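Local coordinates for StiE protein (PDB 6ECX), which transfers a methyl group from S-adenosylmethionine to an oxygen of a polyketide intermediate, as the O-methyltransferase domain of a polyketide synthase, at residues P170-L175 and N218-S223; D233-V238 and K276-G281. All blocks are in the same frame, centred on the assembly; numbering follows the deposited sequence.

Contact 1. Residues P170-L175 and N218-S223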
ATOM      1  N   PRO A 170       0.498  14.592   3.230  1.00 65.50           N
ATOM      2  CA  PRO A 170       1.183  15.375   4.266  1.00 61.65           C
ATOM      3  C   PRO A 170       0.377  15.485   5.551  1.00 62.61           C
ATOM      4  O   PRO A 170       0.917  15.308   6.652  1.00 65.55           O
ATOM      5  CB  PRO A 170       1.375  16.752   3.607  1.00 64.92           C
ATOM      6  CG  PRO A 170       1.198  16.519   2.138  1.00 63.34           C
ATOM      7  CD  PRO A 170       0.221  15.383   2.022  1.00 58.95           C
ATOM      8  N   ASP A 171      -0.917  15.786   5.427  1.00 61.06           N
ATOM      9  CA  ASP A 171      -1.746  16.017   6.607  1.00 62.49           C
ATOM     10  C   ASP A 171      -2.257  14.664   7.097  1.00 50.17           C
ATOM     11  O   ASP A 171      -3.382  14.240   6.818  1.00 50.55           O
ATOM     12  CB  ASP A 171      -2.879  16.990   6.300  1.00 62.20           C
ATOM     13  CG  ASP A 171      -3.512  17.565   7.561  1.00 66.30           C
ATOM     14  OD1 ASP A 171      -3.240  17.042   8.663  1.00 67.18           O
ATOM     15  OD2 ASP A 171      -4.295  18.532   7.456  1.00 65.93           O
ATOM     16  N   LYS A 172      -1.392  13.967   7.843  1.00 50.28           N
ATOM     17  CA  LYS A 172      -1.766  12.634   8.338  1.00 48.11           C
ATOM     18  C   LYS A 172      -2.821  12.718   9.438  1.00 53.04           C
ATOM     19  O   LYS A 172      -3.675  11.830   9.550  1.00 51.52           O
ATOM     20  CB  LYS A 172      -0.528  11.895   8.869  1.00 61.88           C
ATOM     21  CG  LYS A 172       0.696  11.892   7.951  1.00 67.94           C
ATOM     22  CD  LYS A 172       0.724  10.655   7.078  1.00 65.76           C
ATOM     23  CE  LYS A 172       2.114  10.422   6.504  1.00 64.25           C
ATOM     24  NZ  LYS A 172       2.552  11.485   5.553  1.00 60.16           N
ATOM     25  N   ASP A 173      -2.750  13.755  10.278  1.00 53.20           N
ATOM     26  CA  ASP A 173      -3.774  13.984  11.291  1.00 55.65           C
ATOM     27  C   ASP A 173      -5.157  14.048  10.666  1.00 55.43           C
ATOM     28  O   ASP A 173      -6.096  13.391  11.126  1.00 50.75           O
ATOM     29  CB  ASP A 173      -3.481  15.281  12.049  1.00 66.06           C
ATOM     30  CG  ASP A 173      -2.164  15.236  12.796  1.00 77.88           C
ATOM     31  OD1 ASP A 173      -1.739  14.129  13.171  1.00 79.60           O
ATOM     32  OD2 ASP A 173      -1.554  16.307  13.008  1.00 88.68           O
ATOM     33  N   ALA A 174      -5.299  14.839   9.605  1.00 52.16           N
ATOM     34  CA  ALA A 174      -6.584  14.924   8.919  1.00 55.18           C
ATOM     35  C   ALA A 174      -6.956  13.591   8.284  1.00 53.42           C
ATOM     36  O   ALA A 174      -8.113  13.155   8.358  1.00 52.77           O
ATOM     37  CB  ALA A 174      -6.543  16.042   7.872  1.00 57.37           C
ATOM     38  N   LEU A 175      -5.989  12.914   7.671  1.00 50.95           N
ATOM     39  CA  LEU A 175      -6.277  11.614   7.073  1.00 43.60           C
ATOM     40  C   LEU A 175      -6.809  10.622   8.120  1.00 43.39           C
ATOM     41  O   LEU A 175      -7.840   9.974   7.917  1.00 42.56           O
ATOM     42  CB  LEU A 175      -5.018  11.068   6.402  1.00 41.10           C
ATOM     43  CG  LEU A 175      -5.122   9.626   5.890  1.00 43.13           C
ATOM     44  CD1 LEU A 175      -6.199   9.495   4.812  1.00 41.86           C
ATOM     45  CD2 LEU A 175      -3.766   9.117   5.407  1.00 44.69           C
ATOM     46  N   ASN A 218       2.321   5.444  15.735  1.00 45.10           N
ATOM     47  CA  ASN A 218       1.578   5.170  16.962  1.00 41.69           C
ATOM     48  C   ASN A 218       0.731   6.372  17.381  1.00 40.17           C
ATOM     49  O   ASN A 218      -0.441   6.220  17.739  1.00 40.51           O
ATOM     50  CB  ASN A 218       2.554   4.769  18.081  1.00 39.21           C
ATOM     51  CG  ASN A 218       1.833   4.165  19.277  1.00 43.33           C
ATOM     52  OD1 ASN A 218       0.610   4.128  19.281  1.00 41.28           O
ATOM     53  ND2 ASN A 218       2.580   3.685  20.275  1.00 40.14           N
ATOM     54  N   LYS A 219       1.298   7.580  17.334  1.00 40.75           N
ATOM     55  CA  LYS A 219       0.518   8.754  17.713  1.00 43.33           C
ATOM     56  C   LYS A 219      -0.699   8.918  16.808  1.00 46.34           C
ATOM     57  O   LYS A 219      -1.806   9.212  17.284  1.00 46.65           O
ATOM     58  CB  LYS A 219       1.415   9.996  17.666  1.00 50.50           C
ATOM     59  CG  LYS A 219       0.856  11.205  18.406  1.00 62.38           C
ATOM     60  CD  LYS A 219       1.931  12.276  18.561  1.00 78.81           C
ATOM     61  CE  LYS A 219       1.381  13.534  19.211  1.00 96.19           C
ATOM     62  NZ  LYS A 219       0.803  13.246  20.555  1.00109.83           N
ATOM     63  N   LEU A 220      -0.521   8.691  15.501  1.00 43.36           N
ATOM     64  CA  LEU A 220      -1.640   8.782  14.569  1.00 41.42           C
ATOM     65  C   LEU A 220      -2.716   7.760  14.893  1.00 45.67           C
ATOM     66  O   LEU A 220      -3.912   8.078  14.867  1.00 46.80           O
ATOM     67  CB  LEU A 220      -1.158   8.575  13.132  1.00 44.93           C
ATOM     68  CG  LEU A 220      -0.334   9.722  12.539  1.00 53.43           C
ATOM     69  CD1 LEU A 220       0.268   9.278  11.219  1.00 47.94           C
ATOM     70  CD2 LEU A 220      -1.223  10.935  12.351  1.00 52.98           C
ATOM     71  N   PHE A 221      -2.318   6.506  15.122  1.00 40.90           N
ATOM     72  CA  PHE A 221      -3.321   5.479  15.430  1.00 37.40           C
ATOM     73  C   PHE A 221      -4.023   5.801  16.741  1.00 36.19           C
ATOM     74  O   PHE A 221      -5.251   5.828  16.811  1.00 38.21           O
ATOM     75  CB  PHE A 221      -2.681   4.084  15.528  1.00 32.91           C
ATOM     76  CG  PHE A 221      -2.105   3.554  14.230  1.00 42.56           C
ATOM     77  CD1 PHE A 221      -2.318   4.211  13.025  1.00 38.93           C
ATOM     78  CD2 PHE A 221      -1.319   2.401  14.235  1.00 44.88           C
ATOM     79  CE1 PHE A 221      -1.766   3.714  11.836  1.00 45.68           C
ATOM     80  CE2 PHE A 221      -0.765   1.900  13.066  1.00 45.20           C
ATOM     81  CZ  PHE A 221      -0.981   2.555  11.859  1.00 41.22           C
ATOM     82  N   SER A 222      -3.247   6.071  17.792  1.00 43.09           N
ATOM     83  CA  SER A 222      -3.804   6.127  19.150  1.00 44.81           C
ATOM     84  C   SER A 222      -4.666   7.357  19.381  1.00 43.99           C
ATOM     85  O   SER A 222      -5.570   7.315  20.222  1.00 45.89           O
ATOM     86  CB  SER A 222      -2.680   6.124  20.189  1.00 44.46           C
ATOM     87  OG  SER A 222      -1.754   5.089  19.926  1.00 54.77           O
ATOM     88  N   SER A 223      -4.348   8.472  18.714  1.00 42.85           N
ATOM     89  CA  SER A 223      -5.154   9.694  18.747  1.00 43.69           C
ATOM     90  C   SER A 223      -6.445   9.558  17.958  1.00 45.01           C
ATOM     91  O   SER A 223      -7.301  10.449  18.034  1.00 47.46           O
ATOM     92  CB  SER A 223      -4.367  10.881  18.171  1.00 41.04           C
ATOM     93  OG  SER A 223      -3.106  10.961  18.799  1.00 54.37           O
TER
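Leu220 sets CG beside its backbone N (chi1 -71°) and stretches out at chi2 (170°), which carries its methyl fork to the first turn of helix 172-181. There the fork faces CB of Lys172: CD1 of Leu220 lies 3.6 Å from Lys172 CB and CD2 3.7 Å. The same CD2 is 3.3 Å from OD1 of Asp173, a tight approach of a methyl to a carboxylate oxygen, the two side chains crossing at about a right angle. The backbones also come nearest at this pair, with 6.5 Å between CA of Asp173 and CA of Leu220. Beyond CB the lysine turns away, bent at chi2 (-93°), and its ammonium group bonds back to the carbonyl of Ile169; only the aliphatic root serves the leucine. Lys172 and Leu220 are buried, and Phe210, from a loop, touches both, whereas Asp173 is exposed.

The helices that meet here belong to the Rossmann-like fold of class I methyltransferases: helix 172-181 links the parallel neighbouring strands 157-163 and 187-196, and helix 214-222 follows the latter strand. Lys172 lies about 9 Å from the bound S-adenosylmethionine, nearest side-chain atoms considered.

Asp171 N-caps helix 172-181, its OD1 accepting from Ala174 N at 3.2 Å, well above the carboxylate plane; the cap holds the turn that presents Lys172 and Asp173 to the leucine. Helix 214-222 packs in turn against helix 298-309, where the Asn218 amide bonds with Phe302 and Asn305.

Contact 2. Residues D233-V238 and K276-G281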
ATOM      1  N   ASP A 233       6.677  -7.759   8.241  1.00 45.60           N
ATOM      2  CA  ASP A 233       7.775  -7.040   7.616  1.00 45.65           C
ATOM      3  C   ASP A 233       8.190  -7.819   6.369  1.00 48.07           C
ATOM      4  O   ASP A 233       8.758  -8.913   6.470  1.00 47.06           O
ATOM      5  CB  ASP A 233       8.926  -6.904   8.608  1.00 44.37           C
ATOM      6  CG  ASP A 233      10.080  -6.091   8.069  1.00 50.15           C
ATOM      7  OD1 ASP A 233      10.066  -5.684   6.895  1.00 48.16           O
ATOM      8  OD2 ASP A 233      11.027  -5.869   8.841  1.00 54.45           O
ATOM      9  N   VAL A 234       7.894  -7.266   5.196  1.00 48.18           N
ATOM     10  CA  VAL A 234       8.273  -7.897   3.940  1.00 47.21           C
ATOM     11  C   VAL A 234       9.431  -7.154   3.268  1.00 50.17           C
ATOM     12  O   VAL A 234       9.623  -7.274   2.055  1.00 50.96           O
ATOM     13  CB  VAL A 234       7.067  -8.032   2.994  1.00 41.47           C
ATOM     14  CG1 VAL A 234       5.987  -8.934   3.606  1.00 43.96           C
ATOM     15  CG2 VAL A 234       6.474  -6.661   2.681  1.00 43.33           C
ATOM     16  N   SER A 235      10.206  -6.389   4.047  1.00 49.88           N
ATOM     17  CA  SER A 235      11.349  -5.647   3.504  1.00 55.48           C
ATOM     18  C   SER A 235      12.268  -6.544   2.685  1.00 57.80           C
ATOM     19  O   SER A 235      12.722  -6.162   1.591  1.00 59.92           O
ATOM     20  CB  SER A 235      12.150  -4.999   4.638  1.00 56.86           C
ATOM     21  OG  SER A 235      11.356  -4.094   5.385  1.00 49.90           O
ATOM     22  N   ASN A 236      12.563  -7.740   3.206  1.00 52.88           N
ATOM     23  CA  ASN A 236      13.524  -8.624   2.548  1.00 56.98           C
ATOM     24  C   ASN A 236      12.997  -9.111   1.204  1.00 61.16           C
ATOM     25  O   ASN A 236      13.763  -9.252   0.241  1.00 59.69           O
ATOM     26  CB  ASN A 236      13.846  -9.813   3.454  1.00 59.79           C
ATOM     27  CG  ASN A 236      14.643 -10.895   2.734  1.00 63.20           C
ATOM     28  OD1 ASN A 236      15.845 -10.765   2.549  1.00 66.40           O
ATOM     29  ND2 ASN A 236      13.964 -11.963   2.320  1.00 66.84           N
ATOM     30  N   GLU A 237      11.688  -9.363   1.125  1.00 55.74           N
ATOM     31  CA  GLU A 237      11.102  -9.933  -0.078  1.00 56.17           C
ATOM     32  C   GLU A 237      10.802  -8.868  -1.118  1.00 52.71           C
ATOM     33  O   GLU A 237      10.841  -9.150  -2.322  1.00 56.60           O
ATOM     34  CB  GLU A 237       9.825 -10.697   0.276  1.00 48.19           C
ATOM     35  CG  GLU A 237      10.096 -11.966   1.099  1.00 60.81           C
ATOM     36  CD  GLU A 237      10.509 -11.676   2.535  1.00 56.32           C
ATOM     37  OE1 GLU A 237      10.075 -10.640   3.082  1.00 56.25           O
ATOM     38  OE2 GLU A 237      11.269 -12.485   3.115  1.00 57.88           O
ATOM     39  N   VAL A 238      10.464  -7.660  -0.671  1.00 50.29           N
ATOM     40  CA  VAL A 238      10.344  -6.540  -1.595  1.00 50.44           C
ATOM     41  C   VAL A 238      11.707  -6.214  -2.195  1.00 53.73           C
ATOM     42  O   VAL A 238      11.842  -6.012  -3.412  1.00 52.74           O
ATOM     43  CB  VAL A 238       9.715  -5.342  -0.858  1.00 53.42           C
ATOM     44  CG1 VAL A 238      10.031  -4.049  -1.564  1.00 64.37           C
ATOM     45  CG2 VAL A 238       8.207  -5.537  -0.767  1.00 51.02           C
ATOM     46  N   LYS A 276      18.771  -0.191  -1.078  1.00 70.31           N
ATOM     47  CA  LYS A 276      19.804  -0.123  -0.047  1.00 74.28           C
ATOM     48  C   LYS A 276      19.192   0.052   1.339  1.00 77.00           C
ATOM     49  O   LYS A 276      19.550  -0.655   2.291  1.00 76.40           O
ATOM     50  CB  LYS A 276      20.763   1.026  -0.356  1.00 82.06           C
ATOM     51  CG  LYS A 276      22.079   0.946   0.391  1.00 90.52           C
ATOM     52  CD  LYS A 276      23.119   1.859  -0.244  1.00 93.39           C
ATOM     53  CE  LYS A 276      24.523   1.315  -0.041  1.00 95.86           C
ATOM     54  NZ  LYS A 276      25.567   2.149  -0.710  1.00102.40           N
ATOM     55  N   ALA A 277      18.257   0.991   1.466  1.00 72.25           N
ATOM     56  CA  ALA A 277      17.658   1.259   2.766  1.00 76.02           C
ATOM     57  C   ALA A 277      16.956   0.021   3.313  1.00 73.35           C
ATOM     58  O   ALA A 277      17.016  -0.256   4.515  1.00 74.04           O
ATOM     59  CB  ALA A 277      16.691   2.437   2.651  1.00 73.46           C
ATOM     60  N   LEU A 278      16.302  -0.747   2.439  1.00 68.81           N
ATOM     61  CA  LEU A 278      15.629  -1.966   2.874  1.00 63.43           C
ATOM     62  C   LEU A 278      16.636  -3.040   3.276  1.00 71.71           C
ATOM     63  O   LEU A 278      16.498  -3.665   4.338  1.00 67.70           O
ATOM     64  CB  LEU A 278      14.704  -2.470   1.766  1.00 58.21           C
ATOM     65  CG  LEU A 278      13.420  -1.664   1.530  1.00 60.73           C
ATOM     66  CD1 LEU A 278      12.737  -2.122   0.253  1.00 64.12           C
ATOM     67  CD2 LEU A 278      12.470  -1.797   2.721  1.00 55.31           C
ATOM     68  N   ARG A 279      17.660  -3.267   2.436  1.00 71.60           N
ATOM     69  CA  ARG A 279      18.706  -4.229   2.774  1.00 65.75           C
ATOM     70  C   ARG A 279      19.411  -3.842   4.065  1.00 73.80           C
ATOM     71  O   ARG A 279      19.714  -4.702   4.901  1.00 78.16           O
ATOM     72  CB  ARG A 279      19.731  -4.337   1.640  1.00 69.02           C
ATOM     73  CG  ARG A 279      19.272  -5.079   0.395  1.00 73.05           C
ATOM     74  CD  ARG A 279      18.925  -6.548   0.658  1.00 69.56           C
ATOM     75  NE  ARG A 279      18.728  -7.256  -0.604  1.00 68.26           N
ATOM     76  CZ  ARG A 279      17.841  -8.224  -0.816  1.00 72.66           C
ATOM     77  NH1 ARG A 279      17.024  -8.624   0.157  1.00 70.70           N
ATOM     78  NH2 ARG A 279      17.759  -8.780  -2.023  1.00 71.91           N
ATOM     79  N   GLY A 280      19.688  -2.552   4.239  1.00 75.43           N
ATOM     80  CA  GLY A 280      20.371  -2.062   5.411  1.00 71.12           C
ATOM     81  C   GLY A 280      19.544  -1.968   6.663  1.00 79.95           C
ATOM     82  O   GLY A 280      20.103  -1.695   7.730  1.00 84.11           O
ATOM     83  N   GLY A 281      18.228  -2.184   6.575  1.00 75.46           N
ATOM     84  CA  GLY A 281      17.367  -2.053   7.730  1.00 70.61           C
ATOM     85  C   GLY A 281      17.041  -0.631   8.118  1.00 70.87           C
ATOM     86  O   GLY A 281      16.431  -0.416   9.176  1.00 74.50           O
TER
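Leu278 drives its two methyls against one side of helix 235-242, CD1 against Val238 and CD2 against Ser235, both in the first turn of that helix. With CG beside the backbone N and CD1 anti to CA (chi2 170°), CD1 comes 3.8 Å from Val238 CG1, the valine branch that does the touching. CD2, the other branch, is turned to Ser235 and sits 3.7 Å from both its CB and its OG.

The Ser235 hydroxyl is held on its polar side. It donates to Asp233 OD1 at a short 2.5 Å, through the syn lone pair, and also takes the backbone N-H of Tyr285. Held by these two bonds, the hydroxyl is fixed in rotation, and CB and OG both lie against Leu278 CD2. The Ser235 backbone N bonds the same Asp233 OD1 from the anti side at 2.9 Å, closing an Asx turn just ahead of the helix.

Arg279 starts away from the facing helix, then doubles back at chi2 (-62°), so that NH1 reaches Asn236 O in a weak bond of 3.3 Å; Asn236 OD1 is 3.4 Å from the same NH1. The amide and guanidinium planes are 48° apart. Stronger partners lie elsewhere: Tyr275 OH takes NE and Asn240 OD1 takes NH2. Asn236 ND2 meanwhile bonds Glu237 OE2 at 2.9 Å, nearly within its own amide plane.

The contact joins the start of helix 235-242, which leaves strand 226-233, to the end of helix 263-280, where Gly281 with positive phi forms a Schellman motif before strand 283-292; that strand, antiparallel beside strand 226-233, touches the contact through Ser284, which meets Asp233 and Ser235, and Tyr285, which meets Val234.

How the contacts relate
The two contacts share no helix, yet both border the same mixed sheet: strand 226-233 follows the helix of 218-223 and leads into 233-238. Contact 1 closes along the chain before contact 2 opens; their centres are 25 Å apart and their nearest atoms about 13 Å, without touching. Each centres on one buried leucine, with the polar groups, Asp173 in one and Asn236 and Arg279 in the other, toward the surface. Contact 1 is the smaller, has no hydrogen bond across the segments, and lies closer to S-adenosylmethionine. Contact 2 buries more surface, adds one hydrogen bond, a weak one, and lies where strands pass into helices and back.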